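Local coordinates for D-glycero-D-manno-heptose 1-phosphate kinase (PDB 3K85), which probably uses ATP to phosphorylate a heptose sugar substrate, as a small-molecule kinase of the GHMP family, at residues Leu14-Asp20 against Leu31-Ala35; Ala144-Arg149 against Gly157-Gln161; Met199-Thr204 against Asn323-Phe329; Phe254-Leu258 against Ile303-Val307. All blocks are in the same frame, centred on the assembly; numbering follows the deposited sequence.

Contact 1. Residues Leu14-Asp20 against Leu31-Ala35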
loop_
_atom_site.group_PDB
_atom_site.type_symbol
_atom_site.label_atom_id
_atom_site.label_comp_id
_atom_site.label_asym_id
_atom_site.label_seq_id
_atom_site.Cartn_x
_atom_site.Cartn_y
_atom_site.Cartn_z
ATOM N N LEU A 14 -7.896 13.590 -3.412
ATOM C CA LEU A 14 -8.029 13.778 -1.981
ATOM C C LEU A 14 -7.173 14.912 -1.448
ATOM O O LEU A 14 -7.636 15.684 -0.613
ATOM C CB LEU A 14 -7.724 12.469 -1.247
ATOM C CG LEU A 14 -8.705 11.353 -1.641
ATOM C CD1 LEU A 14 -8.363 10.065 -0.942
ATOM C CD2 LEU A 14 -10.119 11.787 -1.294
ATOM N N ALA A 15 -5.938 15.031 -1.930
ATOM C CA ALA A 15 -5.048 16.090 -1.452
ATOM C C ALA A 15 -3.782 16.270 -2.283
ATOM O O ALA A 15 -3.345 15.354 -2.987
ATOM C CB ALA A 15 -4.665 15.831 -0.005
ATOM N N GLY A 16 -3.199 17.466 -2.178
ATOM C CA GLY A 16 -1.978 17.786 -2.892
ATOM C C GLY A 16 -2.228 18.210 -4.321
ATOM O O GLY A 16 -1.289 18.479 -5.071
ATOM N N GLY A 17 -3.498 18.276 -4.698
ATOM C CA GLY A 17 -3.841 18.652 -6.055
ATOM C C GLY A 17 -3.142 19.914 -6.519
ATOM O O GLY A 17 -3.308 20.981 -5.928
ATOM N N GLY A 18 -2.347 19.796 -7.572
ATOM C CA GLY A 18 -1.652 20.956 -8.094
ATOM C C GLY A 18 -0.150 20.823 -7.996
ATOM O O GLY A 18 0.574 21.300 -8.872
ATOM N N SER A 19 0.317 20.165 -6.938
ATOM C CA SER A 19 1.742 19.983 -6.719
ATOM C C SER A 19 2.339 19.082 -7.780
ATOM O O SER A 19 3.558 18.965 -7.889
ATOM C CB SER A 19 2.002 19.388 -5.329
ATOM O OG SER A 19 1.567 18.039 -5.244
ATOM N N ASP A 20 1.475 18.451 -8.568
ATOM C CA ASP A 20 1.918 17.545 -9.620
ATOM C C ASP A 20 2.176 18.230 -10.949
ATOM O O ASP A 20 2.740 17.632 -11.861
ATOM C CB ASP A 20 0.874 16.449 -9.830
ATOM C CG ASP A 20 -0.504 17.005 -10.148
ATOM O OD1 ASP A 20 -0.995 17.858 -9.373
ATOM O OD2 ASP A 20 -1.098 16.582 -11.170
ATOM N N LEU A 31 3.500 16.110 -4.327
ATOM C CA LEU A 31 2.977 15.078 -3.445
ATOM C C LEU A 31 1.472 14.982 -3.638
ATOM O O LEU A 31 0.756 15.983 -3.545
ATOM C CB LEU A 31 3.319 15.389 -1.980
ATOM C CG LEU A 31 4.785 15.159 -1.613
ATOM C CD1 LEU A 31 5.018 15.521 -0.158
ATOM C CD2 LEU A 31 5.157 13.709 -1.864
ATOM N N ILE A 32 0.999 13.772 -3.917
ATOM C CA ILE A 32 -0.414 13.559 -4.151
ATOM C C ILE A 32 -1.051 12.333 -3.512
ATOM O O ILE A 32 -0.495 11.231 -3.525
ATOM C CB ILE A 32 -0.692 13.509 -5.661
ATOM C CG1 ILE A 32 -0.788 14.940 -6.191
ATOM C CG2 ILE A 32 -1.967 12.709 -5.948
ATOM C CD1 ILE A 32 -1.165 15.039 -7.628
ATOM N N LEU A 33 -2.239 12.538 -2.958
ATOM C CA LEU A 33 -3.001 11.449 -2.371
ATOM C C LEU A 33 -4.330 11.425 -3.100
ATOM O O LEU A 33 -5.138 12.337 -2.955
ATOM C CB LEU A 33 -3.254 11.674 -0.879
ATOM C CG LEU A 33 -3.969 10.483 -0.227
ATOM C CD1 LEU A 33 -3.047 9.278 -0.254
ATOM C CD2 LEU A 33 -4.348 10.809 1.203
ATOM N N ASN A 34 -4.543 10.397 -3.909
ATOM C CA ASN A 34 -5.797 10.266 -4.641
ATOM C C ASN A 34 -6.285 8.817 -4.613
ATOM O O ASN A 34 -5.563 7.896 -4.211
ATOM C CB ASN A 34 -5.647 10.753 -6.093
ATOM C CG ASN A 34 -4.561 10.020 -6.852
ATOM O OD1 ASN A 34 -4.243 8.869 -6.554
ATOM N ND2 ASN A 34 -3.988 10.687 -7.856
ATOM N N ALA A 35 -7.512 8.617 -5.061
ATOM C CA ALA A 35 -8.103 7.286 -5.030
ATOM C C ALA A 35 -9.109 7.119 -6.144
ATOM O O ALA A 35 -9.944 7.993 -6.355
ATOM C CB ALA A 35 -8.781 7.071 -3.683
#
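Ile-32 and Asp-20 meet where a glycine-rich turn folds back over the strand that follows it. The side chain of Ile-32 can be traced along the turn: CB lies 4.2 Å from Ala-15 O, CG1 reaches Gly-16 O at 3.7 Å and also passes Ser-19 OG, and the terminal CD1 rests against the carboxylate carbon of Asp-20, 3.3 Å from CG. The Asp-20 group is turned to this methyl by a chi1 of 56°, with CG in the crowded position between backbone N and carbonyl carbon. OD1 accepts the amide of Gly-18, while OD2 takes the amide of Gln-159. With an alanine here, the amides of Gly-18 and Gln-159 would probably lose their acceptor and one flank of the Ile-32 methyl would be uncovered. Ser-19 OG sits 2.8 Å from Leu-31 O and 2.9 Å from Gly-16 O, with one proton for the two carbonyls. At the other end Ala-15 and Leu-33 form an antiparallel hydrogen-bonded pair, the Leu-33 N to Ala-15 O bond being almost straight (178°). Two residues, Leu-14 and Ala-15, stand opposite the one Leu-33, the mark of a classic beta bulge. Gly-16 has positive phi, and a side chain there would collide with Leu-31 O. The Ala-Gly-Gly-Gly-Ser-Asp run is consistent with the N-terminal sugar-kinase motif of the GHMP family. Strand 169-175 pairs with the far edge of 31-35, helix 159-166 meets Ile-32 and Asn-34, and helix 230-246 packs on Ala-15 and Leu-33.

Contact 2. Residues Ala144-Arg149 against Gly157-Gln161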
loop_
_atom_site.group_PDB
_atom_site.type_symbol
_atom_site.label_atom_id
_atom_site.label_comp_id
_atom_site.label_asym_id
_atom_site.label_seq_id
_atom_site.Cartn_x
_atom_site.Cartn_y
_atom_site.Cartn_z
ATOM N N ALA A 144 0.726 7.624 -21.538
ATOM C CA ALA A 144 -0.553 8.316 -21.576
ATOM C C ALA A 144 -0.353 9.813 -21.396
ATOM O O ALA A 144 -1.005 10.619 -22.061
ATOM C CB ALA A 144 -1.485 7.771 -20.487
ATOM N N TYR A 145 0.545 10.177 -20.487
ATOM C CA TYR A 145 0.840 11.577 -20.222
ATOM C C TYR A 145 1.459 12.188 -21.468
ATOM O O TYR A 145 1.182 13.336 -21.812
ATOM C CB TYR A 145 1.828 11.708 -19.069
ATOM C CG TYR A 145 2.206 13.134 -18.736
ATOM C CD1 TYR A 145 1.361 13.941 -17.977
ATOM C CD2 TYR A 145 3.423 13.670 -19.165
ATOM C CE1 TYR A 145 1.718 15.253 -17.643
ATOM C CE2 TYR A 145 3.795 14.981 -18.843
ATOM C CZ TYR A 145 2.940 15.768 -18.078
ATOM O OH TYR A 145 3.310 17.056 -17.733
ATOM N N GLU A 146 2.300 11.414 -22.144
ATOM C CA GLU A 146 2.955 11.910 -23.339
ATOM C C GLU A 146 2.021 12.079 -24.531
ATOM O O GLU A 146 2.149 13.054 -25.278
ATOM C CB GLU A 146 4.143 11.017 -23.700
ATOM C CG GLU A 146 5.408 11.434 -22.962
ATOM C CD GLU A 146 6.587 10.538 -23.252
ATOM O OE1 GLU A 146 6.837 10.248 -24.442
ATOM O OE2 GLU A 146 7.273 10.133 -22.286
ATOM N N ILE A 147 1.078 11.157 -24.709
ATOM C CA ILE A 147 0.142 11.262 -25.821
ATOM C C ILE A 147 -0.766 12.461 -25.621
ATOM O O ILE A 147 -0.965 13.271 -26.524
ATOM C CB ILE A 147 -0.758 10.028 -25.935
ATOM C CG1 ILE A 147 0.050 8.817 -26.376
ATOM C CG2 ILE A 147 -1.876 10.293 -26.934
ATOM C CD1 ILE A 147 -0.744 7.521 -26.293
ATOM N N GLU A 148 -1.312 12.573 -24.419
ATOM C CA GLU A 148 -2.234 13.647 -24.093
ATOM C C GLU A 148 -1.585 15.024 -23.998
ATOM O O GLU A 148 -2.015 15.968 -24.653
ATOM C CB GLU A 148 -2.950 13.291 -22.787
ATOM C CG GLU A 148 -3.820 14.376 -22.172
ATOM C CD GLU A 148 -4.718 13.825 -21.062
ATOM O OE1 GLU A 148 -4.311 12.836 -20.404
ATOM O OE2 GLU A 148 -5.817 14.385 -20.841
ATOM N N ARG A 149 -0.539 15.126 -23.190
ATOM C CA ARG A 149 0.150 16.387 -22.972
ATOM C C ARG A 149 1.013 16.922 -24.122
ATOM O O ARG A 149 1.017 18.127 -24.365
ATOM C CB ARG A 149 0.979 16.276 -21.690
ATOM C CG ARG A 149 0.125 16.017 -20.444
ATOM C CD ARG A 149 -0.575 17.294 -19.987
ATOM N NE ARG A 149 -1.985 17.103 -19.641
ATOM C CZ ARG A 149 -2.427 16.341 -18.645
ATOM N NH1 ARG A 149 -1.573 15.680 -17.882
ATOM N NH2 ARG A 149 -3.728 16.255 -18.398
ATOM N N GLY A 157 -1.863 18.312 -15.138
ATOM C CA GLY A 157 -0.926 17.642 -14.246
ATOM C C GLY A 157 -0.568 16.210 -14.621
ATOM O O GLY A 157 -0.657 15.815 -15.782
ATOM N N LYS A 158 -0.170 15.414 -13.633
ATOM C CA LYS A 158 0.225 14.038 -13.910
ATOM C C LYS A 158 -0.539 13.011 -13.083
ATOM O O LYS A 158 -0.611 11.840 -13.448
ATOM C CB LYS A 158 1.723 13.865 -13.640
ATOM C CG LYS A 158 2.608 14.971 -14.220
ATOM C CD LYS A 158 4.043 14.837 -13.728
ATOM C CE LYS A 158 4.920 16.027 -14.153
ATOM N NZ LYS A 158 4.569 17.308 -13.456
ATOM N N GLN A 159 -1.116 13.443 -11.975
ATOM C CA GLN A 159 -1.818 12.512 -11.109
ATOM C C GLN A 159 -2.875 11.642 -11.801
ATOM O O GLN A 159 -2.969 10.442 -11.517
ATOM C CB GLN A 159 -2.425 13.250 -9.908
ATOM C CG GLN A 159 -3.614 14.137 -10.214
ATOM C CD GLN A 159 -4.365 14.502 -8.958
ATOM O OE1 GLN A 159 -4.691 13.632 -8.149
ATOM N NE2 GLN A 159 -4.649 15.789 -8.781
ATOM N N ASP A 160 -3.636 12.238 -12.721
ATOM C CA ASP A 160 -4.692 11.539 -13.455
ATOM C C ASP A 160 -4.251 10.307 -14.226
ATOM O O ASP A 160 -4.884 9.258 -14.137
ATOM C CB ASP A 160 -5.389 12.490 -14.436
ATOM C CG ASP A 160 -6.077 13.641 -13.741
ATOM O OD1 ASP A 160 -6.010 13.717 -12.489
ATOM O OD2 ASP A 160 -6.681 14.473 -14.453
ATOM N N GLN A 161 -3.185 10.421 -15.002
ATOM C CA GLN A 161 -2.740 9.260 -15.764
ATOM C C GLN A 161 -2.351 8.092 -14.853
ATOM O O GLN A 161 -2.719 6.941 -15.099
ATOM C CB GLN A 161 -1.547 9.615 -16.664
ATOM C CG GLN A 161 -1.892 10.476 -17.878
ATOM C CD GLN A 161 -1.992 11.960 -17.557
ATOM O OE1 GLN A 161 -2.034 12.366 -16.398
ATOM N NE2 GLN A 161 -2.034 12.779 -18.603
#
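Gln-161 reaches Tyr-145 and Arg-149 with CG beside its own backbone N and a bend at chi2 of 82°, which folds the amide in over helix 137-151. Tyr-145 swings its CG opposite the backbone N (chi1 179°), carrying the ring out toward Gly-157 and Lys-158. The Gln-161 side chain is a knob in a hole lined by Ala-144, Tyr-145, Glu-148 and Arg-149. Its CG lies 3.8 Å from Ala-144 CB, and NE2 comes to 3.6 Å from Tyr-145 CD1. Around the Tyr-145 ring, Arg-149 CG of its own helix lies over one face, and Lys-158 CG stands 3.5 Å from CE1. Gly-157 O borders the ring edge, but the position of this oxygen is doubtful, since Arg-149 NH1 is modelled too close to it. Beyond the ring, Lys-158 NZ probably bonds to Asp-20 O, at a very short modelled distance. The Arg-149 guanidinium and the Gln-161 amide are nearly perpendicular, their planes 83° apart. NH1 and NE2 lie 3.0 Å from each other; as modelled these are two donors and do not bond. Glu-148 OE1 comes within 2.9 Å of Gln-161 NE2 at an angle too poor for a bond; its carboxylate instead bonds to Ser-117 and Ser-116, at the start of helix 115-131, just after the glycine-rich loop in the sequence that binds phosphate in GHMP kinases. The ion pair of Arg-149 with Glu-148 is long and undirected, and Asp-160 pairs with Arg-11. The fit of the Gln-161 knob therefore carries this junction, while the polar ends of Glu-148 and Lys-158 find their partners outside it.

Contact 3. Residues Met199-Thr204 against Asn323-Phe329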
loop_
_atom_site.group_PDB
_atom_site.type_symbol
_atom_site.label_atom_id
_atom_site.label_comp_id
_atom_site.label_asym_id
_atom_site.label_seq_id
_atom_site.Cartn_x
_atom_site.Cartn_y
_atom_site.Cartn_z
HETATM N N MSE A 199 -18.803 10.692 2.856
HETATM C CA MSE A 199 -18.621 11.585 1.711
HETATM C C MSE A 199 -19.758 11.729 0.721
HETATM O O MSE A 199 -20.482 10.782 0.417
HETATM C CB MSE A 199 -17.364 11.201 0.938
HETATM C CG MSE A 199 -16.082 11.638 1.597
HETATM SE SE MSE A 199 -14.535 10.908 0.698
HETATM C CE MSE A 199 -14.970 11.419 -1.127
ATOM N N VAL A 200 -19.884 12.943 0.201
ATOM C CA VAL A 200 -20.905 13.259 -0.777
ATOM C C VAL A 200 -20.248 13.907 -2.003
ATOM O O VAL A 200 -19.473 14.858 -1.876
ATOM C CB VAL A 200 -21.952 14.229 -0.184
ATOM C CG1 VAL A 200 -23.148 14.348 -1.123
ATOM C CG2 VAL A 200 -22.395 13.740 1.180
ATOM N N LEU A 201 -20.545 13.364 -3.178
ATOM C CA LEU A 201 -20.029 13.874 -4.443
ATOM C C LEU A 201 -21.144 14.669 -5.103
ATOM O O LEU A 201 -22.169 14.101 -5.483
ATOM C CB LEU A 201 -19.633 12.719 -5.356
ATOM C CG LEU A 201 -18.157 12.346 -5.443
ATOM C CD1 LEU A 201 -17.687 12.576 -6.871
ATOM C CD2 LEU A 201 -17.336 13.168 -4.458
ATOM N N TYR A 202 -20.951 15.974 -5.255
ATOM C CA TYR A 202 -21.985 16.808 -5.856
ATOM C C TYR A 202 -21.525 17.708 -7.005
ATOM O O TYR A 202 -20.638 18.548 -6.843
ATOM C CB TYR A 202 -22.642 17.666 -4.769
ATOM C CG TYR A 202 -23.716 18.590 -5.286
ATOM C CD1 TYR A 202 -24.845 18.087 -5.932
ATOM C CD2 TYR A 202 -23.596 19.976 -5.145
ATOM C CE1 TYR A 202 -25.833 18.940 -6.430
ATOM C CE2 TYR A 202 -24.577 20.841 -5.638
ATOM C CZ TYR A 202 -25.691 20.316 -6.280
ATOM O OH TYR A 202 -26.652 21.165 -6.784
ATOM N N PHE A 203 -22.144 17.523 -8.167
ATOM C CA PHE A 203 -21.826 18.324 -9.343
ATOM C C PHE A 203 -22.862 19.440 -9.451
ATOM O O PHE A 203 -23.918 19.372 -8.822
ATOM C CB PHE A 203 -21.876 17.473 -10.610
ATOM C CG PHE A 203 -20.864 16.363 -10.644
ATOM C CD1 PHE A 203 -20.982 15.264 -9.800
ATOM C CD2 PHE A 203 -19.816 16.396 -11.557
ATOM C CE1 PHE A 203 -20.073 14.208 -9.868
ATOM C CE2 PHE A 203 -18.902 15.346 -11.634
ATOM C CZ PHE A 203 -19.033 14.251 -10.787
ATOM N N THR A 204 -22.571 20.462 -10.249
ATOM C CA THR A 204 -23.507 21.570 -10.410
ATOM C C THR A 204 -24.215 21.513 -11.760
ATOM O O THR A 204 -24.174 20.494 -12.452
ATOM C CB THR A 204 -22.796 22.925 -10.290
ATOM O OG1 THR A 204 -21.944 22.922 -9.138
ATOM C CG2 THR A 204 -23.819 24.035 -10.139
ATOM N N ASN A 323 -30.170 22.842 -7.878
ATOM C CA ASN A 323 -30.226 22.737 -9.326
ATOM C C ASN A 323 -29.321 21.649 -9.897
ATOM O O ASN A 323 -29.367 21.358 -11.093
ATOM C CB ASN A 323 -29.891 24.092 -9.948
ATOM C CG ASN A 323 -30.156 24.125 -11.436
ATOM O OD1 ASN A 323 -31.193 23.649 -11.905
ATOM N ND2 ASN A 323 -29.224 24.700 -12.190
ATOM N N GLY A 324 -28.506 21.045 -9.038
ATOM C CA GLY A 324 -27.615 19.985 -9.479
ATOM C C GLY A 324 -27.968 18.650 -8.846
ATOM O O GLY A 324 -28.985 18.531 -8.161
ATOM N N PHE A 325 -27.131 17.642 -9.070
ATOM C CA PHE A 325 -27.375 16.316 -8.506
ATOM C C PHE A 325 -26.178 15.745 -7.756
ATOM O O PHE A 325 -25.030 16.117 -8.007
ATOM C CB PHE A 325 -27.787 15.325 -9.603
ATOM C CG PHE A 325 -26.739 15.105 -10.672
ATOM C CD1 PHE A 325 -26.839 14.015 -11.535
ATOM C CD2 PHE A 325 -25.674 15.992 -10.841
ATOM C CE1 PHE A 325 -25.900 13.811 -12.547
ATOM C CE2 PHE A 325 -24.728 15.798 -11.849
ATOM C CZ PHE A 325 -24.844 14.705 -12.703
ATOM N N VAL A 326 -26.461 14.841 -6.823
ATOM C CA VAL A 326 -25.411 14.193 -6.060
ATOM C C VAL A 326 -25.077 12.890 -6.777
ATOM O O VAL A 326 -25.964 12.101 -7.106
ATOM C CB VAL A 326 -25.864 13.906 -4.610
ATOM C CG1 VAL A 326 -24.975 12.844 -3.972
ATOM C CG2 VAL A 326 -25.801 15.188 -3.797
HETATM N N MSE A 327 -23.793 12.685 -7.037
HETATM C CA MSE A 327 -23.335 11.491 -7.730
HETATM C C MSE A 327 -22.861 10.420 -6.752
HETATM O O MSE A 327 -21.839 10.578 -6.085
HETATM C CB MSE A 327 -22.208 11.857 -8.706
HETATM C CG MSE A 327 -21.652 10.686 -9.509
HETATM SE SE MSE A 327 -22.997 9.718 -10.535
HETATM C CE MSE A 327 -22.712 10.515 -12.279
ATOM N N PRO A 328 -23.612 9.315 -6.646
ATOM C CA PRO A 328 -23.246 8.224 -5.742
ATOM C C PRO A 328 -22.008 7.501 -6.271
ATOM O O PRO A 328 -21.866 7.279 -7.477
ATOM C CB PRO A 328 -24.492 7.349 -5.750
ATOM C CG PRO A 328 -24.994 7.521 -7.143
ATOM C CD PRO A 328 -24.874 9.011 -7.344
ATOM N N PHE A 329 -21.116 7.124 -5.364
ATOM C CA PHE A 329 -19.895 6.463 -5.777
ATOM C C PHE A 329 -19.374 5.525 -4.701
ATOM O O PHE A 329 -19.841 5.521 -3.567
ATOM C CB PHE A 329 -18.815 7.514 -6.053
ATOM C CG PHE A 329 -18.209 8.079 -4.803
ATOM C CD1 PHE A 329 -17.033 7.546 -4.286
ATOM C CD2 PHE A 329 -18.875 9.062 -4.075
ATOM C CE1 PHE A 329 -16.534 7.978 -3.058
ATOM C CE2 PHE A 329 -18.384 9.504 -2.836
ATOM C CZ PHE A 329 -17.215 8.961 -2.328
#
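Selenomethionine Met-199 meets Phe-329 at the start of a seam in the ferredoxin-like C-terminal domain of the GHMP fold. Segment 323-329 lies beside strand 199-202, an outer strand of the three-stranded sheet, in the place of the fourth strand, although a single backbone bridge, Tyr-202 with Val-326, marks the pairing. Met-199 bends at chi3, and its CE touches Phe-329 CZ at 3.5 Å. Val-200 follows, with CG1 3.7 Å from Val-326 CG1; the valines cross at about a right angle, next to helix 309-320. The carbonyl O of Leu-201 receives Met-327 N in a bond of 2.7 Å. CG of Leu-201 presses on Phe-329 CD2 at 3.6 Å. With its CG opposite the backbone N (chi1 179°), Tyr-202 lies along the loop, and OH takes a weak bond from Gly-324 N at 2.9 Å. A CB on Gly-324 would run into this hydroxyl and into Phe-203 O, so the glycine lets the loop approach closely. A leucine in place of Tyr-202 would probably leave the Gly-324 amide without its weak acceptor and open a gap beside Val-326 CG2 and along Gly-324. Phe-203 N bonds to Phe-325 O at 3.2 Å, though the position of that oxygen is less certain. The Phe-203 and Phe-325 rings meet obliquely, their planes 60° apart, CB of the former against CE2 of the latter. The Phe-203 ring, which also meets Phe-302 edge-to-face, touches Met-327 CB with CE1 at 3.4 Å.

Contact 4. Residues Phe254-Leu258 against Ile303-Val307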
loop_
_atom_site.group_PDB
_atom_site.type_symbol
_atom_site.label_atom_id
_atom_site.label_comp_id
_atom_site.label_asym_id
_atom_site.label_seq_id
_atom_site.Cartn_x
_atom_site.Cartn_y
_atom_site.Cartn_z
ATOM N N PHE A 254 -9.424 14.542 8.539
ATOM C CA PHE A 254 -9.457 14.735 7.096
ATOM C C PHE A 254 -10.363 15.923 6.787
ATOM O O PHE A 254 -10.066 16.751 5.921
ATOM C CB PHE A 254 -9.966 13.467 6.392
ATOM C CG PHE A 254 -10.137 13.620 4.903
ATOM C CD1 PHE A 254 -9.128 14.184 4.121
ATOM C CD2 PHE A 254 -11.309 13.202 4.282
ATOM C CE1 PHE A 254 -9.287 14.327 2.744
ATOM C CE2 PHE A 254 -11.482 13.337 2.909
ATOM C CZ PHE A 254 -10.472 13.900 2.135
ATOM N N ALA A 255 -11.471 16.006 7.509
ATOM C CA ALA A 255 -12.416 17.099 7.321
ATOM C C ALA A 255 -11.718 18.428 7.652
ATOM O O ALA A 255 -11.801 19.398 6.899
ATOM C CB ALA A 255 -13.646 16.889 8.227
ATOM N N ARG A 256 -11.019 18.460 8.776
ATOM C CA ARG A 256 -10.322 19.671 9.174
ATOM C C ARG A 256 -9.368 20.130 8.067
ATOM O O ARG A 256 -9.407 21.282 7.639
ATOM C CB ARG A 256 -9.538 19.428 10.462
ATOM C CG ARG A 256 -9.019 20.704 11.104
ATOM C CD ARG A 256 -8.053 20.411 12.255
ATOM N NE ARG A 256 -6.805 19.821 11.776
ATOM C CZ ARG A 256 -6.025 20.383 10.856
ATOM N NH1 ARG A 256 -6.364 21.552 10.316
ATOM N NH2 ARG A 256 -4.905 19.782 10.472
ATOM N N ILE A 257 -8.517 19.218 7.600
ATOM C CA ILE A 257 -7.550 19.543 6.557
ATOM C C ILE A 257 -8.237 20.097 5.313
ATOM O O ILE A 257 -7.755 21.057 4.711
ATOM C CB ILE A 257 -6.695 18.309 6.187
ATOM C CG1 ILE A 257 -5.929 17.833 7.420
ATOM C CG2 ILE A 257 -5.715 18.654 5.079
ATOM C CD1 ILE A 257 -5.165 16.562 7.200
ATOM N N LEU A 258 -9.358 19.499 4.925
ATOM C CA LEU A 258 -10.101 19.983 3.769
ATOM C C LEU A 258 -10.673 21.369 4.065
ATOM O O LEU A 258 -10.707 22.242 3.195
ATOM C CB LEU A 258 -11.251 19.040 3.436
ATOM C CG LEU A 258 -10.985 17.859 2.512
ATOM C CD1 LEU A 258 -12.285 17.105 2.299
ATOM C CD2 LEU A 258 -10.445 18.350 1.183
ATOM N N ILE A 303 -18.255 19.500 -6.227
ATOM C CA ILE A 303 -17.852 19.728 -4.846
ATOM C C ILE A 303 -17.798 18.412 -4.081
ATOM O O ILE A 303 -18.702 17.578 -4.186
ATOM C CB ILE A 303 -18.822 20.666 -4.086
ATOM C CG1 ILE A 303 -19.167 21.891 -4.928
ATOM C CG2 ILE A 303 -18.181 21.118 -2.787
ATOM C CD1 ILE A 303 -20.239 21.631 -5.953
HETATM N N MSE A 304 -16.729 18.229 -3.313
HETATM C CA MSE A 304 -16.560 17.030 -2.512
HETATM C C MSE A 304 -16.835 17.431 -1.071
HETATM O O MSE A 304 -16.140 18.278 -0.513
HETATM C CB MSE A 304 -15.135 16.499 -2.655
HETATM C CG MSE A 304 -14.869 15.199 -1.918
HETATM SE SE MSE A 304 -13.059 14.569 -2.220
HETATM C CE MSE A 304 -12.179 15.500 -0.767
ATOM N N PHE A 305 -17.862 16.836 -0.480
ATOM C CA PHE A 305 -18.228 17.144 0.897
ATOM C C PHE A 305 -17.939 15.992 1.853
ATOM O O PHE A 305 -18.174 14.830 1.532
ATOM C CB PHE A 305 -19.717 17.486 0.979
ATOM C CG PHE A 305 -20.066 18.842 0.447
ATOM C CD1 PHE A 305 -19.638 19.991 1.105
ATOM C CD2 PHE A 305 -20.855 18.976 -0.691
ATOM C CE1 PHE A 305 -19.997 21.260 0.637
ATOM C CE2 PHE A 305 -21.219 20.238 -1.168
ATOM C CZ PHE A 305 -20.789 21.382 -0.501
ATOM N N VAL A 306 -17.429 16.326 3.032
ATOM C CA VAL A 306 -17.133 15.334 4.056
ATOM C C VAL A 306 -18.108 15.561 5.213
ATOM O O VAL A 306 -18.065 16.595 5.872
ATOM C CB VAL A 306 -15.678 15.472 4.568
ATOM C CG1 VAL A 306 -15.471 14.627 5.821
ATOM C CG2 VAL A 306 -14.707 15.038 3.474
ATOM N N VAL A 307 -18.982 14.589 5.458
ATOM C CA VAL A 307 -19.975 14.714 6.520
ATOM C C VAL A 307 -20.059 13.503 7.456
ATOM O O VAL A 307 -19.650 12.391 7.106
ATOM C CB VAL A 307 -21.374 14.975 5.907
ATOM C CG1 VAL A 307 -21.791 13.794 5.046
ATOM C CG2 VAL A 307 -22.392 15.237 7.000
#
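Val-306 faces three residues of helix 251-264, and its two methyls divide the work: CG1 meets Ala-255 CB at 3.8 Å, while CG2 reaches Leu-258 and Phe-254. The whole contact is apolar, made by five buried side chains. Among the aliphatic pairs, Leu-258 CD1 makes the two tight contacts, 3.4 Å from Val-306 CG2 and 3.5 Å from CE of the selenomethionine Met-304. Both are tighter than usual carbon contacts, and they wedge one leucine methyl between two neighbours on the same face of the strand. Met-304 reaches this point because its chain is extended through chi1 and chi2 and then bends at chi3 (89°), turning CE toward the helix.

Aromatic contacts form the second group. Phe-254 has its CG opposite the backbone N, chi1 175°, which lays the ring toward the sheet; CE2 touches Val-306 CG2 at 3.7 Å and CZ touches Met-304 CE at the same distance. Both methyls approach the ring obliquely.

Short stretches of the helix and strand axes pass 9.3 Å apart, their directions 140° from each other. Helix 251-264 thus packs on one face of the C-terminal domain's sheet, obliquely antiparallel to strand 303-306, in the alpha/beta arrangement of the domain. Helix 230-246 meets Phe-254 through Thr-242, strand 291-294 borders Leu-258 through Ala-291 and Lys-293, and strand 199-202 flanks Met-304 through Met-199 and Leu-201.

How the contacts relate
From the N terminus, contact 1 closes a short loop between strands 4-15 and 30-37, and contact 2 then closes another between helices 137-151 and 159-166. The two follow in series yet touch: Asp-20 OD2 takes the Gln-159 amide, and Asn-34 probably bonds to the Gln-159 side chain, so the glycine-rich turn sits beside the start of helix 159-166. Contact 3 spans a far longer loop, from strand 199-202 to the segment after helix 309-320, and contact 4 lies within that span. Strands 199-202 and 303-306 are sheet neighbours, joined by probable backbone bonds such as Val-200 N to Phe-305 O. Leu-14 packs on Phe-254 and Met-304, linking contact 1 to the C-terminal domain.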